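Local coordinates for protein proto-oncogene vav (Homo sapiens, PDB 6NFA) that probably acts as a guanine nucleotide exchange factor for Rho-family GTPases, combining a helical RhoGEF domain with PH and C1 domains, at residues Leu124-Tyr129 and Val174-Val179; Ala213-Glu218 and Gln379-Gly384; Glu224-Ile229 and Arg383-Gln388. All coordinates share one frame; numbering follows the deposited sequence.

Interaction 1: Leu124-Tyr129 and Val174-Val179; sequences LVYGRY and VPMQRV. With 9K1 ((2S)-2-{[3-(4-methylphenyl)imidazo[1,2-a]pyrazin-8-yl]amino}-3-(pyridin-3-yl)propan-1-ol), chain D.
Tyr126 reaches from the N-terminal part of helix 126-146 onto the short helix 174-179, where Val179 lies beneath one face of its ring. The CG1 methyl of Val179 is 3.5 Å from the centroid of the Tyr126 ring and 13° off the ring normal, a CH-pi contact almost centred on the pi face. The rim of the same ring is met by Met176, whose CE is 3.3 Å from Tyr126 CD1 and lies near the ring plane. Tyr126 therefore has one methyl over its face and another at its edge, both from the same helix. Pro175 adds a looser contact, its CB 4.0 Å from Tyr126 CE1.

Tyr129, one helical turn on, has its ring trans to the backbone N (chi1 -159°) and turned to the same helix. Its CD2 comes 3.6 Å from Met176 CE, again near the ring plane, while Tyr129 CE2 lies 3.9 Å from Pro175 CB. The thioether of Met176 is folded back at chi2 (-63°) and bends again at chi3, which brings its terminal methyl to the edges of both tyrosines instead of past them. All five touching residues are buried and the side chains meet through apolar groups; the polar ends are satisfied by others, with the hydroxyl of Tyr126 hydrogen-bonded to that of Tyr55 and the Tyr129 hydroxyl to the carbonyl of Leu172. At the root of the side chain, Tyr126 CB rests 3.5 Å from the tolyl methyl C21 of the bound ligand 9K1, making this residue part of the pocket wall.

Within the all-helical RhoGEF domain, the contact is completed by helix 86-105, whose Leu89 touches both tyrosines, and by helix 37-70, where Tyr55 and Leu59 pack on Pro175.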
loop_
_atom_site.group_PDB
_atom_site.type_symbol
_atom_site.label_atom_id
_atom_site.label_comp_id
_atom_site.label_asym_id
_atom_site.label_seq_id
_atom_site.Cartn_x
_atom_site.Cartn_y
_atom_site.Cartn_z
ATOM N N LEU A 124 -4.751 6.834 -12.110
ATOM C CA LEU A 124 -4.493 7.276 -10.747
ATOM C C LEU A 124 -5.791 7.297 -9.919
ATOM O O LEU A 124 -5.765 7.202 -8.682
ATOM C CB LEU A 124 -3.872 8.673 -10.822
ATOM C CG LEU A 124 -2.547 8.855 -10.152
ATOM C CD1 LEU A 124 -1.466 7.893 -10.732
ATOM C CD2 LEU A 124 -2.137 10.290 -10.241
ATOM N N VAL A 125 -6.918 7.442 -10.637
ATOM C CA VAL A 125 -8.296 7.445 -10.153
ATOM C C VAL A 125 -8.580 6.136 -9.373
ATOM O O VAL A 125 -9.382 6.147 -8.444
ATOM C CB VAL A 125 -9.232 7.675 -11.374
ATOM C CG1 VAL A 125 -10.701 7.603 -10.985
ATOM C CG2 VAL A 125 -8.942 9.023 -12.032
ATOM N N TYR A 126 -7.844 5.057 -9.699
ATOM C CA TYR A 126 -7.877 3.761 -9.028
ATOM C C TYR A 126 -7.412 3.801 -7.561
ATOM O O TYR A 126 -7.667 2.848 -6.823
ATOM C CB TYR A 126 -6.973 2.778 -9.766
ATOM C CG TYR A 126 -7.685 1.978 -10.818
ATOM C CD1 TYR A 126 -8.311 0.777 -10.502
ATOM C CD2 TYR A 126 -7.742 2.419 -12.135
ATOM C CE1 TYR A 126 -8.993 0.040 -11.466
ATOM C CE2 TYR A 126 -8.410 1.685 -13.114
ATOM C CZ TYR A 126 -9.031 0.493 -12.773
ATOM O OH TYR A 126 -9.675 -0.247 -13.725
ATOM N N GLY A 127 -6.688 4.851 -7.177
ATOM C CA GLY A 127 -6.177 5.020 -5.821
ATOM C C GLY A 127 -7.289 5.015 -4.794
ATOM O O GLY A 127 -7.279 4.204 -3.857
ATOM N N ARG A 128 -8.275 5.908 -5.010
ATOM C CA ARG A 128 -9.502 6.059 -4.235
ATOM C C ARG A 128 -10.246 4.693 -4.213
ATOM O O ARG A 128 -10.620 4.227 -3.137
ATOM C CB ARG A 128 -10.371 7.138 -4.895
ATOM C CG ARG A 128 -11.411 7.741 -3.991
ATOM C CD ARG A 128 -12.188 8.801 -4.737
ATOM N NE ARG A 128 -13.585 8.819 -4.307
ATOM C CZ ARG A 128 -14.592 9.306 -5.024
ATOM N NH1 ARG A 128 -14.373 9.821 -6.228
ATOM N NH2 ARG A 128 -15.829 9.272 -4.548
ATOM N N TYR A 129 -10.381 4.032 -5.398
ATOM C CA TYR A 129 -11.037 2.731 -5.533
ATOM C C TYR A 129 -10.378 1.655 -4.699
ATOM O O TYR A 129 -11.054 0.999 -3.916
ATOM C CB TYR A 129 -11.168 2.271 -7.014
ATOM C CG TYR A 129 -12.248 1.220 -7.200
ATOM C CD1 TYR A 129 -13.586 1.584 -7.380
ATOM C CD2 TYR A 129 -11.944 -0.140 -7.152
ATOM C CE1 TYR A 129 -14.590 0.623 -7.497
ATOM C CE2 TYR A 129 -12.935 -1.109 -7.272
ATOM C CZ TYR A 129 -14.259 -0.725 -7.442
ATOM O OH TYR A 129 -15.239 -1.689 -7.541
ATOM N N VAL A 174 -13.702 -7.023 -9.461
ATOM C CA VAL A 174 -13.129 -7.183 -10.816
ATOM C C VAL A 174 -12.160 -6.013 -11.193
ATOM O O VAL A 174 -11.072 -6.334 -11.671
ATOM C CB VAL A 174 -14.204 -7.454 -11.911
ATOM C CG1 VAL A 174 -13.651 -7.261 -13.316
ATOM C CG2 VAL A 174 -14.803 -8.847 -11.761
ATOM N N PRO A 175 -12.462 -4.701 -10.975
ATOM C CA PRO A 175 -11.496 -3.653 -11.355
ATOM C C PRO A 175 -10.079 -3.822 -10.810
ATOM O O PRO A 175 -9.112 -3.515 -11.505
ATOM C CB PRO A 175 -12.156 -2.371 -10.840
ATOM C CG PRO A 175 -13.588 -2.650 -10.930
ATOM C CD PRO A 175 -13.699 -4.086 -10.457
ATOM N N MET A 176 -9.966 -4.351 -9.586
ATOM C CA MET A 176 -8.699 -4.593 -8.903
ATOM C C MET A 176 -7.927 -5.750 -9.497
ATOM O O MET A 176 -6.703 -5.673 -9.602
ATOM C CB MET A 176 -8.917 -4.770 -7.393
ATOM C CG MET A 176 -9.208 -3.467 -6.682
ATOM S SD MET A 176 -7.791 -2.340 -6.819
ATOM C CE MET A 176 -8.505 -1.021 -7.718
ATOM N N GLN A 177 -8.636 -6.820 -9.895
ATOM C CA GLN A 177 -8.031 -7.996 -10.531
ATOM C C GLN A 177 -7.430 -7.593 -11.886
ATOM O O GLN A 177 -6.320 -8.002 -12.211
ATOM C CB GLN A 177 -9.073 -9.108 -10.719
ATOM C CG GLN A 177 -9.638 -9.639 -9.407
ATOM C CD GLN A 177 -10.776 -10.598 -9.622
ATOM O OE1 GLN A 177 -11.908 -10.216 -9.937
ATOM N NE2 GLN A 177 -10.506 -11.867 -9.423
ATOM N N ARG A 178 -8.149 -6.725 -12.616
ATOM C CA ARG A 178 -7.825 -6.193 -13.929
ATOM C C ARG A 178 -6.537 -5.356 -13.962
ATOM O O ARG A 178 -5.710 -5.579 -14.852
ATOM C CB ARG A 178 -9.031 -5.409 -14.483
ATOM C CG ARG A 178 -8.827 -4.791 -15.863
ATOM C CD ARG A 178 -8.883 -5.846 -16.931
ATOM N NE ARG A 178 -8.400 -5.334 -18.207
ATOM C CZ ARG A 178 -8.006 -6.110 -19.207
ATOM N NH1 ARG A 178 -8.031 -7.434 -19.079
ATOM N NH2 ARG A 178 -7.574 -5.573 -20.339
ATOM N N VAL A 179 -6.366 -4.391 -13.028
ATOM C CA VAL A 179 -5.147 -3.556 -12.976
ATOM C C VAL A 179 -3.884 -4.395 -12.766
ATOM O O VAL A 179 -2.854 -4.071 -13.354
ATOM C CB VAL A 179 -5.190 -2.362 -12.006
ATOM C CG1 VAL A 179 -5.885 -1.163 -12.639
ATOM C CG2 VAL A 179 -5.813 -2.729 -10.667
HETATM C C1 9K1 D . -1.718 6.677 -4.614
HETATM C C3 9K1 D . -3.204 7.076 -6.361
HETATM C C12 9K1 D . -1.433 9.672 -2.304
HETATM C C13 9K1 D . -0.075 10.254 -1.825
HETATM C C15 9K1 D . -2.487 9.520 -1.160
HETATM C C16 9K1 D . -2.613 4.390 -8.226
HETATM C C17 9K1 D . -3.010 3.468 -9.205
HETATM C C18 9K1 D . -3.492 2.189 -8.849
HETATM C C19 9K1 D . -3.569 1.815 -7.490
HETATM C C20 9K1 D . -3.205 2.746 -6.502
HETATM C C21 9K1 D . -3.892 1.201 -9.946
HETATM C C22 9K1 D . -3.775 8.852 -1.681
HETATM C C23 9K1 D . -4.832 9.624 -2.222
HETATM C C25 9K1 D . -6.076 7.669 -2.754
HETATM C C26 9K1 D . -5.066 6.841 -2.235
HETATM C C27 9K1 D . -3.908 7.444 -1.711
HETATM N N2 9K1 D . -2.427 6.276 -5.648
HETATM C C4 9K1 D . -3.259 8.379 -6.026
HETATM N N5 9K1 D . -2.517 8.846 -4.866
HETATM C C6 9K1 D . -1.765 8.077 -4.145
HETATM N N7 9K1 D . -1.066 5.723 -4.123
HETATM C C8 9K1 D . -1.315 4.525 -4.880
HETATM C C9 9K1 D . -2.228 4.966 -5.786
HETATM C C10 9K1 D . -2.748 4.037 -6.864
HETATM N N11 9K1 D . -1.131 8.434 -3.046
HETATM O O14 9K1 D . 0.733 10.624 -2.968
HETATM N N24 9K1 D . -5.933 9.028 -2.755
#

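Interaction 2: Ala213-Glu218 and Gln379-Gly384. With 9K1 ((2S)-2-{[3-(4-methylphenyl)imidazo[1,2-a]pyrazin-8-yl]amino}-3-(pyridin-3-yl)propan-1-ol), chain D.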
loop_
_atom_site.group_PDB
_atom_site.type_symbol
_atom_site.label_atom_id
_atom_site.label_comp_id
_atom_site.label_asym_id
_atom_site.label_seq_id
_atom_site.Cartn_x
_atom_site.Cartn_y
_atom_site.Cartn_z
ATOM N N ALA A 213 0.906 -2.007 -10.725
ATOM C CA ALA A 213 0.685 -3.175 -9.876
ATOM C C ALA A 213 1.315 -2.973 -8.475
ATOM O O ALA A 213 0.815 -3.527 -7.486
ATOM C CB ALA A 213 1.253 -4.414 -10.543
ATOM N N GLN A 214 2.412 -2.191 -8.390
ATOM C CA GLN A 214 3.055 -1.878 -7.118
ATOM C C GLN A 214 2.208 -0.893 -6.335
ATOM O O GLN A 214 2.128 -1.007 -5.107
ATOM C CB GLN A 214 4.478 -1.324 -7.300
ATOM C CG GLN A 214 5.589 -2.351 -7.078
ATOM C CD GLN A 214 5.352 -3.249 -5.886
ATOM O OE1 GLN A 214 5.071 -4.446 -6.029
ATOM N NE2 GLN A 214 5.407 -2.682 -4.686
ATOM N N CYS A 215 1.557 0.058 -7.047
ATOM C CA CYS A 215 0.661 1.061 -6.466
ATOM C C CYS A 215 -0.496 0.426 -5.713
ATOM O O CYS A 215 -0.959 0.989 -4.728
ATOM C CB CYS A 215 0.155 2.012 -7.539
ATOM S SG CYS A 215 1.415 3.131 -8.187
ATOM N N VAL A 216 -0.956 -0.742 -6.178
ATOM C CA VAL A 216 -2.042 -1.491 -5.554
ATOM C C VAL A 216 -1.526 -2.059 -4.242
ATOM O O VAL A 216 -2.179 -1.903 -3.204
ATOM C CB VAL A 216 -2.594 -2.593 -6.503
ATOM C CG1 VAL A 216 -3.601 -3.500 -5.798
ATOM C CG2 VAL A 216 -3.213 -1.972 -7.753
ATOM N N ASN A 217 -0.344 -2.681 -4.282
ATOM C CA ASN A 217 0.255 -3.314 -3.113
ATOM C C ASN A 217 0.528 -2.321 -1.999
ATOM O O ASN A 217 0.185 -2.607 -0.856
ATOM C CB ASN A 217 1.486 -4.132 -3.495
ATOM C CG ASN A 217 1.165 -5.290 -4.437
ATOM O OD1 ASN A 217 0.062 -5.874 -4.432
ATOM N ND2 ASN A 217 2.124 -5.644 -5.286
ATOM N N GLU A 218 1.038 -1.125 -2.340
ATOM C CA GLU A 218 1.296 -0.070 -1.367
ATOM C C GLU A 218 0.025 0.402 -0.682
ATOM O O GLU A 218 0.079 0.760 0.484
ATOM C CB GLU A 218 2.036 1.122 -1.999
ATOM C CG GLU A 218 3.431 0.809 -2.519
ATOM C CD GLU A 218 4.405 0.177 -1.543
ATOM O OE1 GLU A 218 4.604 0.733 -0.436
ATOM O OE2 GLU A 218 4.990 -0.870 -1.902
ATOM N N GLN A 379 10.134 12.822 -10.059
ATOM C CA GLN A 379 8.812 13.274 -10.534
ATOM C C GLN A 379 7.742 12.134 -10.540
ATOM O O GLN A 379 6.628 12.324 -11.038
ATOM C CB GLN A 379 8.884 14.026 -11.895
ATOM C CG GLN A 379 9.896 15.188 -11.959
ATOM C CD GLN A 379 9.678 16.340 -10.983
ATOM O OE1 GLN A 379 8.565 16.619 -10.513
ATOM N NE2 GLN A 379 10.746 17.077 -10.696
ATOM N N MET A 380 8.056 11.002 -9.909
ATOM C CA MET A 380 7.129 9.879 -9.738
ATOM C C MET A 380 6.327 9.986 -8.433
ATOM O O MET A 380 6.776 10.607 -7.470
ATOM C CB MET A 380 7.864 8.533 -9.825
ATOM C CG MET A 380 8.305 8.205 -11.238
ATOM S SD MET A 380 9.070 6.582 -11.392
ATOM C CE MET A 380 7.598 5.509 -11.419
ATOM N N LEU A 381 5.151 9.356 -8.408
ATOM C CA LEU A 381 4.190 9.319 -7.290
ATOM C C LEU A 381 4.772 8.726 -6.007
ATOM O O LEU A 381 5.494 7.724 -6.055
ATOM C CB LEU A 381 2.976 8.458 -7.730
ATOM C CG LEU A 381 1.869 8.155 -6.706
ATOM C CD1 LEU A 381 0.944 9.355 -6.498
ATOM C CD2 LEU A 381 1.106 6.872 -7.058
ATOM N N LEU A 382 4.413 9.327 -4.859
ATOM C CA LEU A 382 4.722 8.804 -3.531
ATOM C C LEU A 382 3.540 7.856 -3.244
ATOM O O LEU A 382 2.433 8.297 -2.952
ATOM C CB LEU A 382 4.817 9.959 -2.510
ATOM C CG LEU A 382 6.153 10.726 -2.522
ATOM C CD1 LEU A 382 5.974 12.115 -2.015
ATOM C CD2 LEU A 382 7.166 10.055 -1.641
ATOM N N ARG A 383 3.745 6.579 -3.499
ATOM C CA ARG A 383 2.708 5.551 -3.432
ATOM C C ARG A 383 2.215 5.239 -2.031
ATOM O O ARG A 383 3.008 5.243 -1.080
ATOM C CB ARG A 383 3.212 4.248 -4.080
ATOM C CG ARG A 383 3.678 4.374 -5.524
ATOM C CD ARG A 383 4.376 3.095 -5.901
ATOM N NE ARG A 383 4.915 3.142 -7.258
ATOM C CZ ARG A 383 5.873 2.339 -7.702
ATOM N NH1 ARG A 383 6.420 1.438 -6.895
ATOM N NH2 ARG A 383 6.304 2.440 -8.950
ATOM N N GLY A 384 0.935 4.877 -1.932
ATOM C CA GLY A 384 0.330 4.500 -0.667
ATOM C C GLY A 384 -0.467 5.597 0.001
ATOM O O GLY A 384 -0.603 6.709 -0.526
HETATM C C1 9K1 D . -1.718 6.677 -4.614
HETATM C C3 9K1 D . -3.204 7.076 -6.361
HETATM C C12 9K1 D . -1.433 9.672 -2.304
HETATM C C13 9K1 D . -0.075 10.254 -1.825
HETATM C C15 9K1 D . -2.487 9.520 -1.160
HETATM C C16 9K1 D . -2.613 4.390 -8.226
HETATM C C17 9K1 D . -3.010 3.468 -9.205
HETATM C C18 9K1 D . -3.492 2.189 -8.849
HETATM C C19 9K1 D . -3.569 1.815 -7.490
HETATM C C20 9K1 D . -3.205 2.746 -6.502
HETATM C C21 9K1 D . -3.892 1.201 -9.946
HETATM C C22 9K1 D . -3.775 8.852 -1.681
HETATM C C23 9K1 D . -4.832 9.624 -2.222
HETATM C C25 9K1 D . -6.076 7.669 -2.754
HETATM C C26 9K1 D . -5.066 6.841 -2.235
HETATM C C27 9K1 D . -3.908 7.444 -1.711
HETATM N N2 9K1 D . -2.427 6.276 -5.648
HETATM C C4 9K1 D . -3.259 8.379 -6.026
HETATM N N5 9K1 D . -2.517 8.846 -4.866
HETATM C C6 9K1 D . -1.765 8.077 -4.145
HETATM N N7 9K1 D . -1.066 5.723 -4.123
HETATM C C8 9K1 D . -1.315 4.525 -4.880
HETATM C C9 9K1 D . -2.228 4.966 -5.786
HETATM C C10 9K1 D . -2.748 4.037 -6.864
HETATM N N11 9K1 D . -1.131 8.434 -3.046
HETATM O O14 9K1 D . 0.733 10.624 -2.968
HETATM N N24 9K1 D . -5.933 9.028 -2.755
#
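Arg383, in the loop that joins two strands of the zinc-binding C1 domain, lies across one side of the RhoGEF helix 196-235 and carries much of this interdomain contact. Its chain is extended from CG to NE and passes the thiol of Cys215, with Arg383 NE 3.6 Å from Cys215 SG. Beyond that point one face of the guanidinium lies over the CB of Gln214, Arg383 NH1 being 3.4 Å from it. Nearer the backbone the aliphatic parts meet, Glu218 CG approaching Arg383 CB to 3.8 Å. Cys215 also touches the loop through Leu381, whose CD2 is 3.9 Å from Cys215 SG.

The charge of Arg383 is met outside these two segments. The carboxylate of Glu218 bends away, leaving its OE2 5.7 Å from Arg383 NH1 and making at most a long, weak ion pair with Arg221; the arginine instead forms its salt bridge through NH2 with Asp211, a turn earlier on the same helix. The loop is tied to its own domain as the Leu381 carbonyl accepts a hydrogen bond from His400, which probably belongs to a zinc site of three cysteines and one histidine.

The ligand 9K1 is wedged between helix and loop, packing on the helix and hydrogen-bonding to the loop. Cys215 CB and Val216 CG2 meet its tolyl ring, and both Leu381 methyls lie against the fused heterocycle. The ligand hydroxyl O14 donates to Leu382 O at 2.9 Å. Gly384 has a positive phi (99°) that a side chain would make unfavourable, and it offers the ligand both its N-H and its carbonyl. Gly384 N donates to 9K1 N7 at 3.1 Å with an N-H...N angle of 153°, whereas the return bond from 9K1 N11 to Gly384 O, also 3.1 Å, is weak because it is bent to 122°.

Interaction 3: Glu224-Ile229 and Arg383-Gln388; sequences ETLRQI and RGTFYQ. With 9K1 ((2S)-2-{[3-(4-methylphenyl)imidazo[1,2-a]pyrazin-8-yl]amino}-3-(pyridin-3-yl)propan-1-ol), chain D.
With CG trans to its backbone N (chi1 -176°), Phe386 projects its ring from the C1 loop to helix 196-235, where Leu226, its own CG trans to the carbonyl carbon (chi1 -80°), brings its branched end round to meet it. Leu226 CD2 comes 3.8 Å from Phe386 CD1, and the other methyl, CD1, lies 3.9 Å from Phe386 CB. The far end of the ring meets Ile229 coming from the opposite direction, with Ile229 CD1 3.5 Å from Phe386 CZ. Thr225 contributes its methyl, CG2 being 3.8 Å from Phe386 CE2, at about a right angle. One face of the phenyl ring is occupied by Tyr387 of its own loop, whose CD2 stands over the centre. Were the phenyl ring cut back to an alanine here, a gap is likely to open among Thr225, Leu226 and Ile229, costing the loop its apolar hold on this part of the helix.

Polar bonds to the helix hold the backbone that carries the ring. Asp222, on the same long helix, accepts from the backbone N of both Thr385 and Phe386 through OD2, and the Thr385 hydroxyl bonds to Asn223. Inside the loop, Gln388 NE2 donates to Gly384 O at 3.1 Å and 165°, from above the carbonyl plane, while Thr385 CG2 rests 3.5 Å from the pyridine carbon C27 of the ligand.

The contact lies where three domains converge: Pro249, on the first long PH strand 249-258, packs on Thr225 and Ile229, Arg248, just ahead of that strand, touches Phe386, and the loop continues into C1 strand 389-392.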
loop_
_atom_site.group_PDB
_atom_site.type_symbol
_atom_site.label_atom_id
_atom_site.label_comp_id
_atom_site.label_asym_id
_atom_site.label_seq_id
_atom_site.Cartn_x
_atom_site.Cartn_y
_atom_site.Cartn_z
ATOM N N GLU A 224 -3.579 -2.108 5.855
ATOM C CA GLU A 224 -3.378 -3.148 6.868
ATOM C C GLU A 224 -2.577 -2.599 8.071
ATOM O O GLU A 224 -2.884 -2.953 9.206
ATOM C CB GLU A 224 -2.722 -4.409 6.265
ATOM C CG GLU A 224 -3.697 -5.285 5.481
ATOM C CD GLU A 224 -3.125 -6.203 4.408
ATOM O OE1 GLU A 224 -1.893 -6.177 4.177
ATOM O OE2 GLU A 224 -3.923 -6.935 3.772
ATOM N N THR A 225 -1.601 -1.698 7.827
ATOM C CA THR A 225 -0.808 -1.035 8.868
ATOM C C THR A 225 -1.729 -0.134 9.686
ATOM O O THR A 225 -1.676 -0.157 10.909
ATOM C CB THR A 225 0.361 -0.257 8.235
ATOM O OG1 THR A 225 1.279 -1.182 7.667
ATOM C CG2 THR A 225 1.103 0.623 9.237
ATOM N N LEU A 226 -2.598 0.632 9.012
ATOM C CA LEU A 226 -3.562 1.499 9.675
ATOM C C LEU A 226 -4.553 0.701 10.535
ATOM O O LEU A 226 -4.968 1.188 11.597
ATOM C CB LEU A 226 -4.255 2.435 8.677
ATOM C CG LEU A 226 -3.404 3.667 8.298
ATOM C CD1 LEU A 226 -3.642 4.118 6.861
ATOM C CD2 LEU A 226 -3.576 4.806 9.303
ATOM N N ARG A 227 -4.874 -0.542 10.131
ATOM C CA ARG A 227 -5.770 -1.373 10.940
ATOM C C ARG A 227 -5.049 -1.881 12.193
ATOM O O ARG A 227 -5.601 -1.822 13.292
ATOM C CB ARG A 227 -6.399 -2.519 10.127
ATOM C CG ARG A 227 -7.618 -2.045 9.338
ATOM C CD ARG A 227 -8.114 -3.065 8.321
ATOM N NE ARG A 227 -8.495 -2.427 7.057
ATOM C CZ ARG A 227 -7.920 -2.677 5.881
ATOM N NH1 ARG A 227 -6.943 -3.577 5.786
ATOM N NH2 ARG A 227 -8.329 -2.042 4.791
ATOM N N GLN A 228 -3.799 -2.305 12.032
ATOM C CA GLN A 228 -2.954 -2.782 13.114
ATOM C C GLN A 228 -2.755 -1.683 14.164
ATOM O O GLN A 228 -2.840 -1.986 15.356
ATOM C CB GLN A 228 -1.618 -3.272 12.540
ATOM C CG GLN A 228 -0.667 -3.944 13.533
ATOM C CD GLN A 228 0.711 -4.151 12.934
ATOM O OE1 GLN A 228 1.158 -3.423 12.022
ATOM N NE2 GLN A 228 1.431 -5.142 13.445
ATOM N N ILE A 229 -2.526 -0.416 13.733
ATOM C CA ILE A 229 -2.378 0.729 14.639
ATOM C C ILE A 229 -3.631 0.894 15.516
ATOM O O ILE A 229 -3.515 0.977 16.747
ATOM C CB ILE A 229 -1.996 2.031 13.878
ATOM C CG1 ILE A 229 -0.587 1.894 13.271
ATOM C CG2 ILE A 229 -2.077 3.269 14.805
ATOM C CD1 ILE A 229 -0.217 2.953 12.408
ATOM N N ARG A 383 3.745 6.579 -3.499
ATOM C CA ARG A 383 2.708 5.551 -3.432
ATOM C C ARG A 383 2.215 5.239 -2.031
ATOM O O ARG A 383 3.008 5.243 -1.080
ATOM C CB ARG A 383 3.212 4.248 -4.080
ATOM C CG ARG A 383 3.678 4.374 -5.524
ATOM C CD ARG A 383 4.376 3.095 -5.901
ATOM N NE ARG A 383 4.915 3.142 -7.258
ATOM C CZ ARG A 383 5.873 2.339 -7.702
ATOM N NH1 ARG A 383 6.420 1.438 -6.895
ATOM N NH2 ARG A 383 6.304 2.440 -8.950
ATOM N N GLY A 384 0.935 4.877 -1.932
ATOM C CA GLY A 384 0.330 4.500 -0.667
ATOM C C GLY A 384 -0.467 5.597 0.001
ATOM O O GLY A 384 -0.603 6.709 -0.526
ATOM N N THR A 385 -0.984 5.272 1.199
ATOM C CA THR A 385 -1.885 6.114 1.999
ATOM C C THR A 385 -1.334 6.509 3.376
ATOM O O THR A 385 -2.016 7.219 4.117
ATOM C CB THR A 385 -3.212 5.345 2.196
ATOM O OG1 THR A 385 -2.917 4.060 2.742
ATOM C CG2 THR A 385 -3.982 5.164 0.906
ATOM N N PHE A 386 -0.130 6.039 3.732
ATOM C CA PHE A 386 0.455 6.270 5.051
ATOM C C PHE A 386 1.980 6.284 4.963
ATOM O O PHE A 386 2.546 5.316 4.466
ATOM C CB PHE A 386 -0.004 5.129 5.996
ATOM C CG PHE A 386 0.419 5.222 7.439
ATOM C CD1 PHE A 386 -0.173 6.148 8.297
ATOM C CD2 PHE A 386 1.354 4.342 7.961
ATOM C CE1 PHE A 386 0.196 6.218 9.641
ATOM C CE2 PHE A 386 1.712 4.399 9.311
ATOM C CZ PHE A 386 1.127 5.334 10.144
ATOM N N TYR A 387 2.637 7.367 5.468
ATOM C CA TYR A 387 4.102 7.600 5.516
ATOM C C TYR A 387 4.832 7.169 4.258
ATOM O O TYR A 387 5.793 6.419 4.306
ATOM C CB TYR A 387 4.742 6.989 6.774
ATOM C CG TYR A 387 4.524 7.867 7.989
ATOM C CD1 TYR A 387 5.315 8.997 8.210
ATOM C CD2 TYR A 387 3.505 7.594 8.900
ATOM C CE1 TYR A 387 5.111 9.817 9.317
ATOM C CE2 TYR A 387 3.284 8.415 10.006
ATOM C CZ TYR A 387 4.094 9.525 10.214
ATOM O OH TYR A 387 3.880 10.362 11.287
ATOM N N GLN A 388 4.348 7.662 3.130
ATOM C CA GLN A 388 4.790 7.352 1.774
ATOM C C GLN A 388 6.209 7.810 1.437
ATOM O O GLN A 388 6.833 7.233 0.539
ATOM C CB GLN A 388 3.779 7.931 0.774
ATOM C CG GLN A 388 2.323 7.586 1.104
ATOM C CD GLN A 388 1.577 8.696 1.799
ATOM O OE1 GLN A 388 2.137 9.433 2.597
ATOM N NE2 GLN A 388 0.268 8.784 1.586
HETATM C C1 9K1 D . -1.718 6.677 -4.614
HETATM C C3 9K1 D . -3.204 7.076 -6.361
HETATM C C12 9K1 D . -1.433 9.672 -2.304
HETATM C C13 9K1 D . -0.075 10.254 -1.825
HETATM C C15 9K1 D . -2.487 9.520 -1.160
HETATM C C16 9K1 D . -2.613 4.390 -8.226
HETATM C C17 9K1 D . -3.010 3.468 -9.205
HETATM C C18 9K1 D . -3.492 2.189 -8.849
HETATM C C19 9K1 D . -3.569 1.815 -7.490
HETATM C C20 9K1 D . -3.205 2.746 -6.502
HETATM C C21 9K1 D . -3.892 1.201 -9.946
HETATM C C22 9K1 D . -3.775 8.852 -1.681
HETATM C C23 9K1 D . -4.832 9.624 -2.222
HETATM C C25 9K1 D . -6.076 7.669 -2.754
HETATM C C26 9K1 D . -5.066 6.841 -2.235
HETATM C C27 9K1 D . -3.908 7.444 -1.711
HETATM N N2 9K1 D . -2.427 6.276 -5.648
HETATM C C4 9K1 D . -3.259 8.379 -6.026
HETATM N N5 9K1 D . -2.517 8.846 -4.866
HETATM C C6 9K1 D . -1.765 8.077 -4.145
HETATM N N7 9K1 D . -1.066 5.723 -4.123
HETATM C C8 9K1 D . -1.315 4.525 -4.880
HETATM C C9 9K1 D . -2.228 4.966 -5.786
HETATM C C10 9K1 D . -2.748 4.037 -6.864
HETATM N N11 9K1 D . -1.131 8.434 -3.046
HETATM O O14 9K1 D . 0.733 10.624 -2.968
HETATM N N24 9K1 D . -5.933 9.028 -2.755
#

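From the N terminus, interaction 1 closes first, bringing residues 124-129 and 174-179 together across a largely helical excursion within the RhoGEF domain. Interactions 2 and 3 follow in series with it: both start on helix 196-235 and, after the chain has passed through the PH domain, end on one C1 loop, sharing Arg383 and Gly384. Interaction 2 opens and finishes slightly ahead of interaction 3, so their closures overlap and neither nests inside the other. Interaction 1 touches interaction 2 through Val179 and Val216, and its centre is about 18 Å from that of interaction 3. All three touch 9K1, which thus bridges RhoGEF helices and C1 loop.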